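Long-range contacts in sulfoquinovosidase (PDB 5AEE), which hydrolyses the alpha-glycosidic bond of sulfoquinovosyl diacylglycerides and of simple sulfoquinovosides such as sulfoquinovosyl glycerol, releasing sulfoquinovose: residues I48-G53 with G407-T412; L148-Q153 with M425-P430. The protein carries 1 engineered substitution. One frame throughout, in Å; residues are numbered along the deposited sequence.

Contact 1 of 2, residues I48-G53 with G407-T412; sequences IDMFRG and GEYLPT. With NSQ (4-nitrophenyl alpha-D-6-sulfoquinovoside), chain E.
The Y409 ring carries G53 over one face and the ligand at its edge. The contact joins the tip of a beta-hairpin, strands 39-51 and 54-75, to the loop after strand 401-404 of the GH31 (beta/alpha)8 barrel. The G53 CA makes a CH-pi contact, 3.7 Å from the Y409 ring centroid and 14° off its normal. At the ring edge, in its plane, lie E408 OE2 and the nitro oxygen O34 of the substrate analogue. The R52 guanidinium has F51 CZ over one face and forms salt bridges with E366 and E171. M50 approaches the Y409 ring obliquely, and its sulfur is 5.1 Å from the Y409 centroid, a Met-aromatic contact. R52 and G53, both with positive phi, make the hairpin turn. G53 has no side chain, so the ring can lie close against its backbone. The Y409 hydroxyl lies against the R52 backbone and donates to O34 of NSQ at 3.0 Å. M50 leaves its strand with CG anti to the backbone N (chi1 -179°). A bend at chi2 (-88°) places M50 SD to accept a weak bond from G53 N. A second bend, at chi3, brings M50 CE to 3.7 Å from Y409 CD2 and also against P411 CG. V365 backs M50, Y409 and P411. Earlier on the strand, I48 and T412 cross at about a right angle, methyl to methyl, I48 CG2 to T412 CG2 at 3.7 Å.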
ATOM      1  N   ILE A  48       2.970  12.931  20.249  1.00 39.75           N
ATOM      2  CA  ILE A  48       3.432  12.322  19.022  1.00 42.72           C
ATOM      3  C   ILE A  48       4.819  12.886  18.648  1.00 47.25           C
ATOM      4  O   ILE A  48       4.966  14.098  18.479  1.00 49.47           O
ATOM      5  CB  ILE A  48       2.410  12.530  17.880  1.00 41.63           C
ATOM      6  CG1 ILE A  48       1.060  11.907  18.277  1.00 41.40           C
ATOM      7  CG2 ILE A  48       2.928  11.917  16.558  1.00 43.96           C
ATOM      8  CD1 ILE A  48      -0.041  11.882  17.249  1.00 46.52           C
ATOM      9  N   ASP A  49       5.812  11.998  18.516  1.00 45.07           N
ATOM     10  CA  ASP A  49       7.188  12.367  18.147  1.00 46.75           C
ATOM     11  C   ASP A  49       7.625  11.586  16.913  1.00 47.20           C
ATOM     12  O   ASP A  49       7.241  10.442  16.704  1.00 42.79           O
ATOM     13  CB  ASP A  49       8.154  12.087  19.304  1.00 54.18           C
ATOM     14  CG  ASP A  49       7.838  12.925  20.557  1.00 64.81           C
ATOM     15  OD1 ASP A  49       7.949  14.171  20.457  1.00 73.21           O
ATOM     16  OD2 ASP A  49       7.478  12.341  21.627  1.00 75.91           O
ATOM     17  N   MET A  50       8.461  12.204  16.109  1.00 41.08           N
ATOM     18  CA  MET A  50       8.891  11.609  14.899  1.00 45.83           C
ATOM     19  C   MET A  50      10.386  11.774  14.837  1.00 45.58           C
ATOM     20  O   MET A  50      10.903  12.854  15.130  1.00 44.85           O
ATOM     21  CB  MET A  50       8.251  12.339  13.755  1.00 45.94           C
ATOM     22  CG  MET A  50       8.605  11.778  12.404  1.00 56.15           C
ATOM     23  SD  MET A  50      10.101  12.516  11.784  1.00 62.41           S
ATOM     24  CE  MET A  50       9.429  13.729  10.670  1.00 52.34           C
ATOM     25  N   PHE A  51      11.074  10.727  14.421  1.00 42.10           N
ATOM     26  CA  PHE A  51      12.464  10.857  13.994  1.00 44.29           C
ATOM     27  C   PHE A  51      12.586  10.087  12.695  1.00 38.60           C
ATOM     28  O   PHE A  51      12.442   8.871  12.676  1.00 31.93           O
ATOM     29  CB  PHE A  51      13.428  10.294  15.059  1.00 48.67           C
ATOM     30  CG  PHE A  51      14.867  10.386  14.666  1.00 54.54           C
ATOM     31  CD1 PHE A  51      15.440  11.630  14.400  1.00 56.26           C
ATOM     32  CD2 PHE A  51      15.652   9.219  14.504  1.00 56.54           C
ATOM     33  CE1 PHE A  51      16.779  11.723  14.006  1.00 62.65           C
ATOM     34  CE2 PHE A  51      16.976   9.310  14.108  1.00 57.55           C
ATOM     35  CZ  PHE A  51      17.549  10.563  13.866  1.00 56.11           C
ATOM     36  N   ARG A  52      12.864  10.809  11.620  1.00 39.49           N
ATOM     37  CA  ARG A  52      13.052  10.233  10.294  1.00 40.00           C
ATOM     38  C   ARG A  52      11.915   9.330   9.843  1.00 36.82           C
ATOM     39  O   ARG A  52      12.131   8.229   9.347  1.00 36.37           O
ATOM     40  CB  ARG A  52      14.391   9.536  10.231  1.00 43.63           C
ATOM     41  CG  ARG A  52      15.527  10.537  10.314  1.00 47.99           C
ATOM     42  CD  ARG A  52      16.863   9.840  10.213  1.00 46.53           C
ATOM     43  NE  ARG A  52      17.920  10.769  10.540  1.00 48.70           N
ATOM     44  CZ  ARG A  52      19.186  10.443  10.732  1.00 54.18           C
ATOM     45  NH1 ARG A  52      19.580   9.183  10.640  1.00 56.67           N
ATOM     46  NH2 ARG A  52      20.069  11.390  11.004  1.00 55.22           N
ATOM     47  N   GLY A  53      10.699   9.833  10.001  1.00 32.82           N
ATOM     48  CA  GLY A  53       9.497   9.085   9.648  1.00 34.42           C
ATOM     49  C   GLY A  53       9.068   7.965  10.602  1.00 35.23           C
ATOM     50  O   GLY A  53       7.992   7.330  10.430  1.00 32.09           O
ATOM     51  N   GLY A 407       5.143  10.735   1.394  1.00 22.32           N
ATOM     52  CA  GLY A 407       3.727  10.999   1.709  1.00 23.49           C
ATOM     53  C   GLY A 407       3.428  10.607   3.167  1.00 25.73           C
ATOM     54  O   GLY A 407       2.356  10.960   3.680  1.00 26.28           O
ATOM     55  N   GLU A 408       4.337   9.861   3.798  1.00 23.74           N
ATOM     56  CA  GLU A 408       4.132   9.351   5.218  1.00 25.92           C
ATOM     57  C   GLU A 408       4.823  10.143   6.325  1.00 27.01           C
ATOM     58  O   GLU A 408       4.782   9.747   7.534  1.00 30.33           O
ATOM     59  CB  GLU A 408       4.597   7.887   5.311  1.00 23.95           C
ATOM     60  CG  GLU A 408       6.103   7.629   5.425  1.00 25.04           C
ATOM     61  CD  GLU A 408       6.872   7.797   4.129  1.00 29.97           C
ATOM     62  OE1 GLU A 408       6.272   8.136   3.092  1.00 30.79           O
ATOM     63  OE2 GLU A 408       8.083   7.554   4.153  1.00 30.46           O
ATOM     64  N   TYR A 409       5.441  11.253   5.971  1.00 29.91           N
ATOM     65  CA  TYR A 409       6.419  11.886   6.851  1.00 30.25           C
ATOM     66  C   TYR A 409       5.984  13.187   7.414  1.00 34.90           C
ATOM     67  O   TYR A 409       6.829  13.870   7.995  1.00 36.70           O
ATOM     68  CB  TYR A 409       7.669  12.220   6.050  1.00 36.38           C
ATOM     69  CG  TYR A 409       9.042  11.736   6.501  1.00 34.48           C
ATOM     70  CD1 TYR A 409       9.505  10.497   6.082  1.00 37.05           C
ATOM     71  CD2 TYR A 409       9.938  12.581   7.188  1.00 36.79           C
ATOM     72  CE1 TYR A 409      10.811  10.059   6.384  1.00 39.06           C
ATOM     73  CE2 TYR A 409      11.251  12.165   7.492  1.00 36.73           C
ATOM     74  CZ  TYR A 409      11.679  10.877   7.090  1.00 40.31           C
ATOM     75  OH  TYR A 409      12.986  10.372   7.327  1.00 41.70           O
ATOM     76  N   LEU A 410       4.724  13.582   7.262  1.00 32.16           N
ATOM     77  CA  LEU A 410       4.324  14.858   7.782  1.00 29.85           C
ATOM     78  C   LEU A 410       4.427  14.894   9.294  1.00 32.36           C
ATOM     79  O   LEU A 410       3.744  14.138   9.959  1.00 27.51           O
ATOM     80  CB  LEU A 410       2.900  15.198   7.385  1.00 31.44           C
ATOM     81  CG  LEU A 410       2.520  16.637   7.674  1.00 32.09           C
ATOM     82  CD1 LEU A 410       2.964  17.526   6.537  1.00 33.58           C
ATOM     83  CD2 LEU A 410       1.013  16.775   7.839  1.00 37.01           C
ATOM     84  N   PRO A 411       5.259  15.812   9.855  1.00 34.87           N
ATOM     85  CA  PRO A 411       5.267  15.936  11.339  1.00 35.22           C
ATOM     86  C   PRO A 411       3.984  16.603  11.858  1.00 31.10           C
ATOM     87  O   PRO A 411       3.323  17.339  11.121  1.00 28.51           O
ATOM     88  CB  PRO A 411       6.502  16.805  11.616  1.00 33.90           C
ATOM     89  CG  PRO A 411       7.271  16.818  10.311  1.00 34.73           C
ATOM     90  CD  PRO A 411       6.306  16.643   9.216  1.00 33.84           C
ATOM     91  N   THR A 412       3.635  16.315  13.111  1.00 30.58           N
ATOM     92  CA  THR A 412       2.383  16.728  13.674  1.00 28.11           C
ATOM     93  C   THR A 412       2.445  18.153  14.235  1.00 31.17           C
ATOM     94  O   THR A 412       1.437  18.679  14.672  1.00 31.87           O
ATOM     95  CB  THR A 412       1.952  15.748  14.780  1.00 30.44           C
ATOM     96  OG1 THR A 412       2.991  15.591  15.755  1.00 30.85           O
ATOM     97  CG2 THR A 412       1.600  14.386  14.142  1.00 31.95           C
TER
HETATM   98  O12 NSQ E1681      15.103   8.596  -0.099  1.00 24.72           O
HETATM   99  S10 NSQ E1681      15.923   8.205  -1.271  1.00 25.37           S
HETATM  100  O13 NSQ E1681      16.362   9.280  -2.189  1.00 25.85           O
HETATM  101  O11 NSQ E1681      17.019   7.373  -0.780  1.00 23.56           O
HETATM  102  C6  NSQ E1681      14.971   7.218  -2.311  1.00 25.59           C
HETATM  103  C5  NSQ E1681      14.438   5.926  -1.708  1.00 25.03           C
HETATM  104  O5  NSQ E1681      13.333   6.364  -0.854  1.00 23.14           O
HETATM  105  C1  NSQ E1681      12.496   5.376  -0.333  1.00 27.15           C
HETATM  106  C2  NSQ E1681      11.991   4.420  -1.435  1.00 25.96           C
HETATM  107  O2  NSQ E1681      11.151   3.496  -0.800  1.00 23.30           O
HETATM  108  C3  NSQ E1681      13.182   3.823  -2.154  1.00 24.84           C
HETATM  109  O3  NSQ E1681      12.804   2.913  -3.164  1.00 25.41           O
HETATM  110  C4  NSQ E1681      14.030   4.903  -2.783  1.00 26.12           C
HETATM  111  O4  NSQ E1681      15.207   4.280  -3.382  1.00 25.75           O
HETATM  112  O1  NSQ E1681      13.312   4.694   0.618  1.00 31.37           O
HETATM  113  C25 NSQ E1681      13.538   5.322   1.778  1.00 32.64           C
HETATM  114  C26 NSQ E1681      12.452   5.655   2.605  1.00 32.08           C
HETATM  115  C27 NSQ E1681      12.705   6.354   3.749  1.00 33.42           C
HETATM  116  C28 NSQ E1681      14.014   6.650   4.110  1.00 33.94           C
HETATM  117  N32 NSQ E1681      14.219   7.417   5.274  1.00 45.13           N
HETATM  118  O33 NSQ E1681      15.323   8.019   5.414  1.00 47.76           O
HETATM  119  O34 NSQ E1681      13.241   7.653   6.065  1.00 48.37           O
HETATM  120  C29 NSQ E1681      15.063   6.322   3.255  1.00 34.77           C
HETATM  121  C30 NSQ E1681      14.825   5.641   2.075  1.00 32.78           C

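Contact 2 of 2, residues L148-Q153 with M425-P430. With CA (calcium ion), chain C; NSQ (4-nitrophenyl alpha-D-6-sulfoquinovoside), chain E.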
ATOM      1  N   LEU A 148      -3.423   2.767  13.259  1.00 24.95           N
ATOM      2  CA  LEU A 148      -3.490   3.216  11.866  1.00 25.12           C
ATOM      3  C   LEU A 148      -2.900   4.626  11.796  1.00 27.26           C
ATOM      4  O   LEU A 148      -3.579   5.643  12.028  1.00 26.49           O
ATOM      5  CB  LEU A 148      -4.929   3.226  11.383  1.00 23.83           C
ATOM      6  CG  LEU A 148      -5.664   1.866  11.421  1.00 24.38           C
ATOM      7  CD1 LEU A 148      -7.118   2.008  11.006  1.00 24.26           C
ATOM      8  CD2 LEU A 148      -4.977   0.804  10.600  1.00 27.37           C
ATOM      9  N   TRP A 149      -1.599   4.651  11.520  1.00 26.89           N
ATOM     10  CA  TRP A 149      -0.844   5.890  11.482  1.00 25.30           C
ATOM     11  C   TRP A 149       0.187   5.716  10.434  1.00 24.46           C
ATOM     12  O   TRP A 149       1.056   4.880  10.600  1.00 24.68           O
ATOM     13  CB  TRP A 149      -0.201   6.201  12.835  1.00 27.76           C
ATOM     14  CG  TRP A 149       0.452   7.588  12.896  1.00 27.39           C
ATOM     15  CD1 TRP A 149       1.784   7.838  12.787  1.00 28.60           C
ATOM     16  CD2 TRP A 149      -0.178   8.869  13.074  1.00 27.26           C
ATOM     17  NE1 TRP A 149       2.010   9.162  12.872  1.00 28.16           N
ATOM     18  CE2 TRP A 149       0.842   9.826  13.080  1.00 26.84           C
ATOM     19  CE3 TRP A 149      -1.501   9.294  13.257  1.00 26.01           C
ATOM     20  CZ2 TRP A 149       0.611  11.198  13.283  1.00 27.76           C
ATOM     21  CZ3 TRP A 149      -1.744  10.651  13.434  1.00 26.99           C
ATOM     22  CH2 TRP A 149      -0.696  11.607  13.436  1.00 28.89           C
ATOM     23  N   THR A 150       0.114   6.477   9.322  1.00 23.38           N
ATOM     24  CA  THR A 150       1.079   6.228   8.327  1.00 21.76           C
ATOM     25  C   THR A 150       2.467   6.568   8.842  1.00 23.25           C
ATOM     26  O   THR A 150       2.685   7.613   9.469  1.00 23.93           O
ATOM     27  CB  THR A 150       0.778   6.924   6.971  1.00 21.32           C
ATOM     28  OG1 THR A 150       1.750   6.504   6.014  1.00 26.54           O
ATOM     29  CG2 THR A 150       0.810   8.400   7.064  1.00 27.66           C
ATOM     30  N   SER A 151       3.438   5.742   8.535  1.00 22.60           N
ATOM     31  CA  SER A 151       4.776   6.062   8.915  1.00 23.05           C
ATOM     32  C   SER A 151       5.719   5.257   8.054  1.00 23.72           C
ATOM     33  O   SER A 151       5.287   4.507   7.153  1.00 25.45           O
ATOM     34  CB  SER A 151       5.020   5.634  10.420  1.00 27.18           C
ATOM     35  OG  SER A 151       5.027   4.216  10.583  1.00 27.81           O
ATOM     36  N   GLU A 152       7.021   5.335   8.374  1.00 26.39           N
ATOM     37  CA  GLU A 152       7.948   4.302   7.861  1.00 24.23           C
ATOM     38  C   GLU A 152       7.521   2.930   8.292  1.00 25.42           C
ATOM     39  O   GLU A 152       6.961   2.692   9.358  1.00 26.35           O
ATOM     40  CB  GLU A 152       9.405   4.499   8.268  1.00 26.13           C
ATOM     41  CG  GLU A 152      10.002   5.852   7.963  1.00 29.06           C
ATOM     42  CD  GLU A 152       9.760   6.315   6.522  1.00 32.75           C
ATOM     43  OE1 GLU A 152      10.203   5.613   5.592  1.00 33.64           O
ATOM     44  OE2 GLU A 152       9.059   7.368   6.347  1.00 36.59           O
ATOM     45  N   GLN A 153       7.734   2.020   7.394  1.00 27.26           N
ATOM     46  CA  GLN A 153       7.230   0.651   7.515  1.00 28.44           C
ATOM     47  C   GLN A 153       7.996  -0.254   8.530  1.00 25.79           C
ATOM     48  O   GLN A 153       7.502  -1.304   8.906  1.00 22.55           O
ATOM     49  CB  GLN A 153       7.263   0.088   6.133  1.00 27.00           C
ATOM     50  CG  GLN A 153       6.554  -1.195   5.944  1.00 27.32           C
ATOM     51  CD  GLN A 153       7.490  -2.291   5.581  1.00 30.76           C
ATOM     52  OE1 GLN A 153       8.734  -2.205   5.725  1.00 24.01           O
ATOM     53  NE2 GLN A 153       6.902  -3.374   5.168  1.00 31.92           N
ATOM     54  N   MET A 425      -4.118  15.899   9.227  1.00 26.69           N
ATOM     55  CA  MET A 425      -3.664  15.930   7.852  1.00 28.45           C
ATOM     56  C   MET A 425      -2.588  14.900   7.611  1.00 30.96           C
ATOM     57  O   MET A 425      -2.402  14.479   6.480  1.00 28.92           O
ATOM     58  CB  MET A 425      -3.115  17.323   7.469  1.00 30.02           C
ATOM     59  CG  MET A 425      -4.124  18.439   7.227  1.00 31.11           C
ATOM     60  SD  MET A 425      -5.484  17.946   6.156  1.00 34.41           S
ATOM     61  CE  MET A 425      -4.607  17.485   4.633  1.00 36.26           C
ATOM     62  N   HIS A 426      -1.895  14.468   8.654  1.00 28.58           N
ATOM     63  CA  HIS A 426      -0.789  13.511   8.494  1.00 27.72           C
ATOM     64  C   HIS A 426      -1.182  12.243   7.697  1.00 28.37           C
ATOM     65  O   HIS A 426      -0.495  11.871   6.725  1.00 26.49           O
ATOM     66  CB  HIS A 426      -0.209  13.137   9.870  1.00 24.80           C
ATOM     67  CG  HIS A 426       0.707  11.972   9.811  1.00 26.60           C
ATOM     68  ND1 HIS A 426       2.054  12.103   9.556  1.00 27.66           N
ATOM     69  CD2 HIS A 426       0.450  10.644   9.808  1.00 27.63           C
ATOM     70  CE1 HIS A 426       2.595  10.910   9.449  1.00 28.83           C
ATOM     71  NE2 HIS A 426       1.643  10.009   9.595  1.00 28.86           N
ATOM     72  N   ASN A 427      -2.305  11.618   8.088  1.00 27.07           N
ATOM     73  CA  ASN A 427      -2.748  10.399   7.459  1.00 26.58           C
ATOM     74  C   ASN A 427      -3.327  10.680   6.090  1.00 27.76           C
ATOM     75  O   ASN A 427      -3.349   9.753   5.305  1.00 26.56           O
ATOM     76  CB  ASN A 427      -3.770   9.642   8.293  1.00 24.60           C
ATOM     77  CG  ASN A 427      -3.143   8.863   9.419  1.00 26.83           C
ATOM     78  OD1 ASN A 427      -1.960   8.443   9.354  1.00 28.17           O
ATOM     79  ND2 ASN A 427      -3.931   8.606  10.445  1.00 30.67           N
ATOM     80  N   ALA A 428      -3.838  11.904   5.840  1.00 25.00           N
ATOM     81  CA  ALA A 428      -4.489  12.215   4.567  1.00 24.34           C
ATOM     82  C   ALA A 428      -3.513  12.602   3.486  1.00 24.60           C
ATOM     83  O   ALA A 428      -3.896  12.731   2.320  1.00 25.84           O
ATOM     84  CB  ALA A 428      -5.520  13.318   4.718  1.00 26.43           C
ATOM     85  N   TRP A 429      -2.254  12.817   3.867  1.00 25.62           N
ATOM     86  CA  TRP A 429      -1.244  13.303   2.924  1.00 27.38           C
ATOM     87  C   TRP A 429      -1.003  12.452   1.681  1.00 27.29           C
ATOM     88  O   TRP A 429      -0.888  13.005   0.543  1.00 25.54           O
ATOM     89  CB  TRP A 429       0.116  13.525   3.643  1.00 28.55           C
ATOM     90  CG  TRP A 429       0.842  14.775   3.109  1.00 28.06           C
ATOM     91  CD1 TRP A 429       1.901  14.799   2.255  1.00 32.00           C
ATOM     92  CD2 TRP A 429       0.547  16.127   3.397  1.00 27.26           C
ATOM     93  NE1 TRP A 429       2.291  16.083   2.015  1.00 30.73           N
ATOM     94  CE2 TRP A 429       1.456  16.918   2.688  1.00 31.26           C
ATOM     95  CE3 TRP A 429      -0.426  16.751   4.145  1.00 30.82           C
ATOM     96  CZ2 TRP A 429       1.444  18.300   2.748  1.00 30.97           C
ATOM     97  CZ3 TRP A 429      -0.444  18.126   4.198  1.00 33.25           C
ATOM     98  CH2 TRP A 429       0.478  18.876   3.512  1.00 33.10           C
ATOM     99  N   PRO A 430      -0.900  11.098   1.867  1.00 26.48           N
ATOM    100  CA  PRO A 430      -0.569  10.284   0.709  1.00 25.90           C
ATOM    101  C   PRO A 430      -1.539  10.437  -0.419  1.00 25.56           C
ATOM    102  O   PRO A 430      -1.102  10.590  -1.577  1.00 25.84           O
ATOM    103  CB  PRO A 430      -0.614   8.882   1.250  1.00 25.54           C
ATOM    104  CG  PRO A 430      -0.164   9.038   2.640  1.00 26.79           C
ATOM    105  CD  PRO A 430      -0.772  10.327   3.112  1.00 25.33           C
TER
HETATM  106 CA    CA C1679      10.939  -2.630   5.762  1.00 22.93          CA
HETATM  107  O12 NSQ E1681      15.103   8.596  -0.099  1.00 24.72           O
HETATM  108  S10 NSQ E1681      15.923   8.205  -1.271  1.00 25.37           S
HETATM  109  O13 NSQ E1681      16.362   9.280  -2.189  1.00 25.85           O
HETATM  110  O11 NSQ E1681      17.019   7.373  -0.780  1.00 23.56           O
HETATM  111  C6  NSQ E1681      14.971   7.218  -2.311  1.00 25.59           C
HETATM  112  C5  NSQ E1681      14.438   5.926  -1.708  1.00 25.03           C
HETATM  113  O5  NSQ E1681      13.333   6.364  -0.854  1.00 23.14           O
HETATM  114  C1  NSQ E1681      12.496   5.376  -0.333  1.00 27.15           C
HETATM  115  C2  NSQ E1681      11.991   4.420  -1.435  1.00 25.96           C
HETATM  116  O2  NSQ E1681      11.151   3.496  -0.800  1.00 23.30           O
HETATM  117  C3  NSQ E1681      13.182   3.823  -2.154  1.00 24.84           C
HETATM  118  O3  NSQ E1681      12.804   2.913  -3.164  1.00 25.41           O
HETATM  119  C4  NSQ E1681      14.030   4.903  -2.783  1.00 26.12           C
HETATM  120  O4  NSQ E1681      15.207   4.280  -3.382  1.00 25.75           O
HETATM  121  O1  NSQ E1681      13.312   4.694   0.618  1.00 31.37           O
HETATM  122  C25 NSQ E1681      13.538   5.322   1.778  1.00 32.64           C
HETATM  123  C26 NSQ E1681      12.452   5.655   2.605  1.00 32.08           C
HETATM  124  C27 NSQ E1681      12.705   6.354   3.749  1.00 33.42           C
HETATM  125  C28 NSQ E1681      14.014   6.650   4.110  1.00 33.94           C
HETATM  126  N32 NSQ E1681      14.219   7.417   5.274  1.00 45.13           N
HETATM  127  O33 NSQ E1681      15.323   8.019   5.414  1.00 47.76           O
HETATM  128  O34 NSQ E1681      13.241   7.653   6.065  1.00 48.37           O
HETATM  129  C29 NSQ E1681      15.063   6.322   3.255  1.00 34.77           C
HETATM  130  C30 NSQ E1681      14.825   5.641   2.075  1.00 32.78           C
HETATM  131  O   HOH W   1      13.258  -2.804   5.322  1.00 21.49           O
HETATM  132  O   HOH W   2      11.174  -0.287   5.654  1.00 25.48           O
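H426 reaches from its helix to lie flat on W149, in an offset stack. Its CG is anti to the backbone N (chi1 168°), which carries the ring off the helix toward residues 148-153. H426 CB meets the rim of the indole at W149 CH2, 3.9 Å away. CG comes next, over W149 CZ2. H426 CD2 sits 3.4 Å from W149 CE2, and the two planes are only 6° apart. At the tip, H426 NE2 donates to T150 O at 2.6 Å, with the oxygen in the imidazole plane. The other ring nitrogen, ND1, is hydrogen-bonded to L410 O. Two carbonyl oxygens, one for each nitrogen, would probably favour a doubly protonated imidazole. N427 grips the loop backbone beside it. Its OD1 takes the T150 N-H at 2.9 Å, nearly straight at 169°. Its ND2 gives a weak bond to L148 O and another bond to S200 O. With an alanine in place of W149 the indole is gone, which would probably open a gap over that H426 face and leave the imidazole held mainly by its edge bonds. F55 stands edge-to-face to both W149 and H426. The contact thus ties the loop after strand 145-148, in the N-terminal beta domain, to helix 422-443 of the barrel; strand 54-75 packs against W149 through F55 and I57, and strand 183-184 meets L148 and T150 through P183.

Contacts 1 and 2 have centres 8 Å apart and share one wall of the substrate pocket. Each brings a piece of the N-terminal beta domain to the barrel. They touch directly: the H426 ND1 bond to L410 O, 2.7 Å, joins the two, and Y409 CD1 is 3.2 Å from E152 OE2. G53 and E152 are also joined by backbone hydrogen bonding. E408 OE2 and E152 OE2 are only 2.4 Å apart. R455 forms salt bridges with both E152 and E408, the latter probably an active-site residue. E152 OE1 lies 3.2 Å from C27 of the ligand. The T150 side chain is about 10 Å from that of the nucleophile D405. Next along the loop, Q153 binds calcium with G154, D481 and the engineered N472.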